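Local coordinates for protein galactokinase (Bifidobacterium longum subsp. infantis ATCC 15697 = JCM 1222 = DSM 20088, PDB 6TEQ) that probably phosphorylates galactose with ATP, as a galactokinase of the GHMP kinase family, and binds 2-deoxy-2-fluoro-galactose in its sugar pocket, at residues A[57-65]-A[404-415]. Residues are numbered along the deposited sequence; the frame is centred on the assembly and turned at random.
Sequences PIALPHRTF and LPAFAAASASRE
Arg-63 reaches from its strand to the loop 405-412 and the strand that follows it, and its guanidinium is gripped at the edge. NH1 donates to Ser-411 O at 2.9 Å with a nearly straight N-H (162°); the oxygen lies in the guanidinium plane, but NH1 approaches from above the carbonyl plane. At the neighbouring NE/NH2 edge, Glu-415 OE2 forms a salt bridge with NH2 (2.9 Å) and takes a weak bond from NE; the two flat groups are turned 68° apart. A bend in the arginine chain at chi3 (79°) swings the guanidinium between these partners. One water, accepting from NH1 and donating to Leu-60 O and Ala-410 O, links it to the corner at Pro-61.

Around and before that corner the contact is mainly apolar. Leu-404 CD2 sits 3.7 Å above the centre of the His-62 ring, a CH-pi contact, while Pro-61 CG lies over a face of the Phe-407 ring. Leu-60 CD2 meets Ala-406 CB at 3.6 Å, and Ala-409 N donates to Ala-59 O at 2.8 Å.

Second-shell bonds position the polar ends: His-12 holds Glu-415 OE1, and Ile-7 O receives His-62 NE2. Replacing Arg-63 with a methionine would probably leave Glu-415 without its cationic mate and Ser-411 O without its NH1 donor.

The contact thus ties the chain leading into the C-terminal strand 413-417 across strand 54-70, which carries part of the galactose-binding signature, by charge at one end and apolar packing and one backbone hydrogen bond at the other, and the salt bridge likely favours an ionised Glu-415.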
loop_
_atom_site.group_PDB
_atom_site.type_symbol
_atom_site.label_atom_id
_atom_site.label_comp_id
_atom_site.label_asym_id
_atom_site.label_seq_id
_atom_site.Cartn_x
_atom_site.Cartn_y
_atom_site.Cartn_z
ATOM N N PRO A 57 -1.761 8.177 1.410
ATOM C CA PRO A 57 -0.501 7.570 0.986
ATOM C C PRO A 57 0.326 8.452 0.054
ATOM O O PRO A 57 -0.145 9.400 -0.527
ATOM C CB PRO A 57 -0.977 6.333 0.211
ATOM C CG PRO A 57 -2.314 6.760 -0.410
ATOM C CD PRO A 57 -2.962 7.618 0.709
ATOM N N ILE A 58 1.614 8.103 0.048
ATOM C CA ILE A 58 2.585 8.544 -0.982
ATOM C C ILE A 58 3.081 7.312 -1.699
ATOM O O ILE A 58 3.112 6.194 -1.098
ATOM C CB ILE A 58 3.737 9.352 -0.380
ATOM C CG1 ILE A 58 4.544 8.552 0.633
ATOM C CG2 ILE A 58 3.203 10.641 0.203
ATOM C CD1 ILE A 58 5.856 9.147 0.992
ATOM N N ALA A 59 3.493 7.525 -2.928
ATOM C CA ALA A 59 4.153 6.463 -3.699
ATOM C C ALA A 59 5.639 6.543 -3.373
ATOM O O ALA A 59 6.248 7.659 -3.406
ATOM C CB ALA A 59 3.915 6.657 -5.160
ATOM N N LEU A 60 6.260 5.410 -3.097
ATOM C CA LEU A 60 7.720 5.359 -2.936
ATOM C C LEU A 60 8.434 5.483 -4.285
ATOM O O LEU A 60 7.884 5.188 -5.343
ATOM C CB LEU A 60 8.100 4.066 -2.237
ATOM C CG LEU A 60 7.758 3.970 -0.764
ATOM C CD1 LEU A 60 7.981 2.541 -0.347
ATOM C CD2 LEU A 60 8.648 4.896 0.045
ATOM N N PRO A 61 9.735 5.829 -4.290
ATOM C CA PRO A 61 10.483 5.752 -5.527
ATOM C C PRO A 61 10.734 4.299 -5.958
ATOM O O PRO A 61 11.035 4.036 -7.110
ATOM C CB PRO A 61 11.798 6.379 -5.143
ATOM C CG PRO A 61 11.918 6.322 -3.649
ATOM C CD PRO A 61 10.503 6.370 -3.158
ATOM N N HIS A 62 10.607 3.387 -5.017
ATOM C CA HIS A 62 10.838 1.936 -5.200
ATOM C C HIS A 62 9.687 1.394 -6.042
ATOM O O HIS A 62 8.503 1.562 -5.658
ATOM C CB HIS A 62 10.853 1.196 -3.869
ATOM C CG HIS A 62 11.952 1.669 -2.992
ATOM N ND1 HIS A 62 11.882 2.912 -2.391
ATOM C CD2 HIS A 62 13.139 1.115 -2.650
ATOM C CE1 HIS A 62 13.017 3.121 -1.724
ATOM N NE2 HIS A 62 13.783 2.011 -1.835
ATOM N N ARG A 63 9.989 0.741 -7.158
ATOM C CA ARG A 63 9.015 0.263 -8.133
ATOM C C ARG A 63 9.245 -1.208 -8.452
ATOM O O ARG A 63 10.420 -1.710 -8.350
ATOM C CB ARG A 63 9.047 1.119 -9.368
ATOM C CG ARG A 63 8.674 2.588 -9.095
ATOM C CD ARG A 63 9.190 3.566 -10.124
ATOM N NE ARG A 63 8.435 3.651 -11.378
ATOM C CZ ARG A 63 7.295 4.306 -11.567
ATOM N NH1 ARG A 63 6.698 4.931 -10.568
ATOM N NH2 ARG A 63 6.773 4.370 -12.782
ATOM N N THR A 64 8.162 -1.812 -8.930
ATOM C CA THR A 64 8.188 -3.120 -9.613
ATOM C C THR A 64 8.142 -2.793 -11.110
ATOM O O THR A 64 7.168 -2.124 -11.546
ATOM C CB THR A 64 7.023 -3.989 -9.189
ATOM O OG1 THR A 64 7.281 -4.268 -7.820
ATOM C CG2 THR A 64 6.832 -5.277 -9.967
ATOM N N PHE A 65 9.062 -3.365 -11.868
ATOM C CA PHE A 65 9.183 -3.203 -13.314
ATOM C C PHE A 65 8.755 -4.478 -13.998
ATOM O O PHE A 65 9.107 -5.588 -13.562
ATOM C CB PHE A 65 10.621 -2.899 -13.736
ATOM C CG PHE A 65 11.058 -1.540 -13.266
ATOM C CD1 PHE A 65 11.504 -1.366 -11.980
ATOM C CD2 PHE A 65 11.200 -0.488 -14.154
ATOM C CE1 PHE A 65 11.868 -0.108 -11.549
ATOM C CE2 PHE A 65 11.525 0.782 -13.715
ATOM C CZ PHE A 65 11.899 0.951 -12.417
ATOM N N LEU A 404 14.793 2.371 4.060
ATOM C CA LEU A 404 14.634 2.775 2.646
ATOM C C LEU A 404 14.572 4.290 2.651
ATOM O O LEU A 404 13.855 4.853 3.480
ATOM C CB LEU A 404 13.286 2.277 2.082
ATOM C CG LEU A 404 12.943 0.825 1.830
ATOM C CD1 LEU A 404 12.686 0.155 3.136
ATOM C CD2 LEU A 404 11.654 0.797 0.975
ATOM N N PRO A 405 15.212 4.976 1.679
ATOM C CA PRO A 405 14.925 6.378 1.439
ATOM C C PRO A 405 13.477 6.502 0.982
ATOM O O PRO A 405 12.941 5.577 0.354
ATOM C CB PRO A 405 15.882 6.777 0.339
ATOM C CG PRO A 405 16.130 5.488 -0.395
ATOM C CD PRO A 405 16.117 4.413 0.681
ATOM N N ALA A 406 12.893 7.639 1.292
ATOM C CA ALA A 406 11.460 7.827 1.000
ATOM C C ALA A 406 11.169 9.295 0.760
ATOM O O ALA A 406 11.558 10.135 1.539
ATOM C CB ALA A 406 10.592 7.217 2.067
ATOM N N PHE A 407 10.309 9.516 -0.199
ATOM C CA PHE A 407 9.715 10.825 -0.499
ATOM C C PHE A 407 8.531 10.514 -1.396
ATOM O O PHE A 407 8.468 9.399 -1.950
ATOM C CB PHE A 407 10.742 11.729 -1.159
ATOM C CG PHE A 407 11.493 11.087 -2.298
ATOM C CD1 PHE A 407 11.023 11.124 -3.599
ATOM C CD2 PHE A 407 12.735 10.502 -2.033
ATOM C CE1 PHE A 407 11.762 10.520 -4.621
ATOM C CE2 PHE A 407 13.468 9.905 -3.054
ATOM C CZ PHE A 407 12.977 9.913 -4.349
ATOM N N ALA A 408 7.712 11.489 -1.636
ATOM C CA ALA A 408 6.527 11.318 -2.480
ATOM C C ALA A 408 6.972 11.331 -3.936
ATOM O O ALA A 408 7.434 12.360 -4.481
ATOM C CB ALA A 408 5.527 12.407 -2.193
ATOM N N ALA A 409 6.828 10.183 -4.580
ATOM C CA ALA A 409 7.278 9.887 -5.949
ATOM C C ALA A 409 6.079 9.671 -6.868
ATOM O O ALA A 409 4.923 9.778 -6.460
ATOM C CB ALA A 409 8.220 8.696 -5.913
ATOM N N ALA A 410 6.386 9.518 -8.158
ATOM C CA ALA A 410 5.394 9.367 -9.230
ATOM C C ALA A 410 4.701 8.016 -9.180
ATOM O O ALA A 410 5.224 7.008 -8.598
ATOM C CB ALA A 410 6.120 9.574 -10.557
ATOM N N SER A 411 3.504 8.008 -9.753
ATOM C CA SER A 411 2.673 6.803 -9.830
ATOM C C SER A 411 3.205 5.894 -10.952
ATOM O O SER A 411 4.247 6.180 -11.590
ATOM C CB SER A 411 1.224 7.173 -10.074
ATOM O OG SER A 411 1.096 7.734 -11.390
ATOM N N ALA A 412 2.474 4.853 -11.224
ATOM C CA ALA A 412 2.774 3.855 -12.277
ATOM C C ALA A 412 2.919 4.575 -13.620
ATOM O O ALA A 412 2.200 5.546 -13.894
ATOM C CB ALA A 412 1.726 2.803 -12.316
ATOM N N SER A 413 3.725 4.037 -14.488
ATOM C CA SER A 413 3.944 4.638 -15.816
ATOM C C SER A 413 4.535 3.613 -16.752
ATOM O O SER A 413 5.137 2.602 -16.284
ATOM C CB SER A 413 4.805 5.855 -15.758
ATOM O OG SER A 413 6.116 5.549 -15.385
ATOM N N ARG A 414 4.419 3.901 -18.028
ATOM C CA ARG A 414 5.246 3.198 -19.020
ATOM C C ARG A 414 6.671 3.720 -18.894
ATOM O O ARG A 414 6.887 4.934 -18.728
ATOM C CB ARG A 414 4.794 3.393 -20.478
ATOM C CG ARG A 414 5.561 2.451 -21.399
ATOM C CD ARG A 414 4.782 2.331 -22.666
ATOM N NE ARG A 414 4.970 3.540 -23.434
ATOM C CZ ARG A 414 4.145 3.947 -24.427
ATOM N NH1 ARG A 414 3.038 3.295 -24.718
ATOM N NH2 ARG A 414 4.400 5.044 -25.104
ATOM N N GLU A 415 7.618 2.809 -18.882
ATOM C CA GLU A 415 9.058 3.084 -18.708
ATOM C C GLU A 415 9.779 2.994 -20.052
ATOM O O GLU A 415 10.648 3.788 -20.239
ATOM C CB GLU A 415 9.631 2.113 -17.672
ATOM C CG GLU A 415 9.067 2.235 -16.260
ATOM C CD GLU A 415 9.648 3.338 -15.404
ATOM O OE1 GLU A 415 10.681 3.861 -15.794
ATOM O OE2 GLU A 415 9.076 3.671 -14.335
HETATM O O HOH W 1 3.557 10.217 -4.024
HETATM O O HOH W 2 7.609 6.010 -7.946
#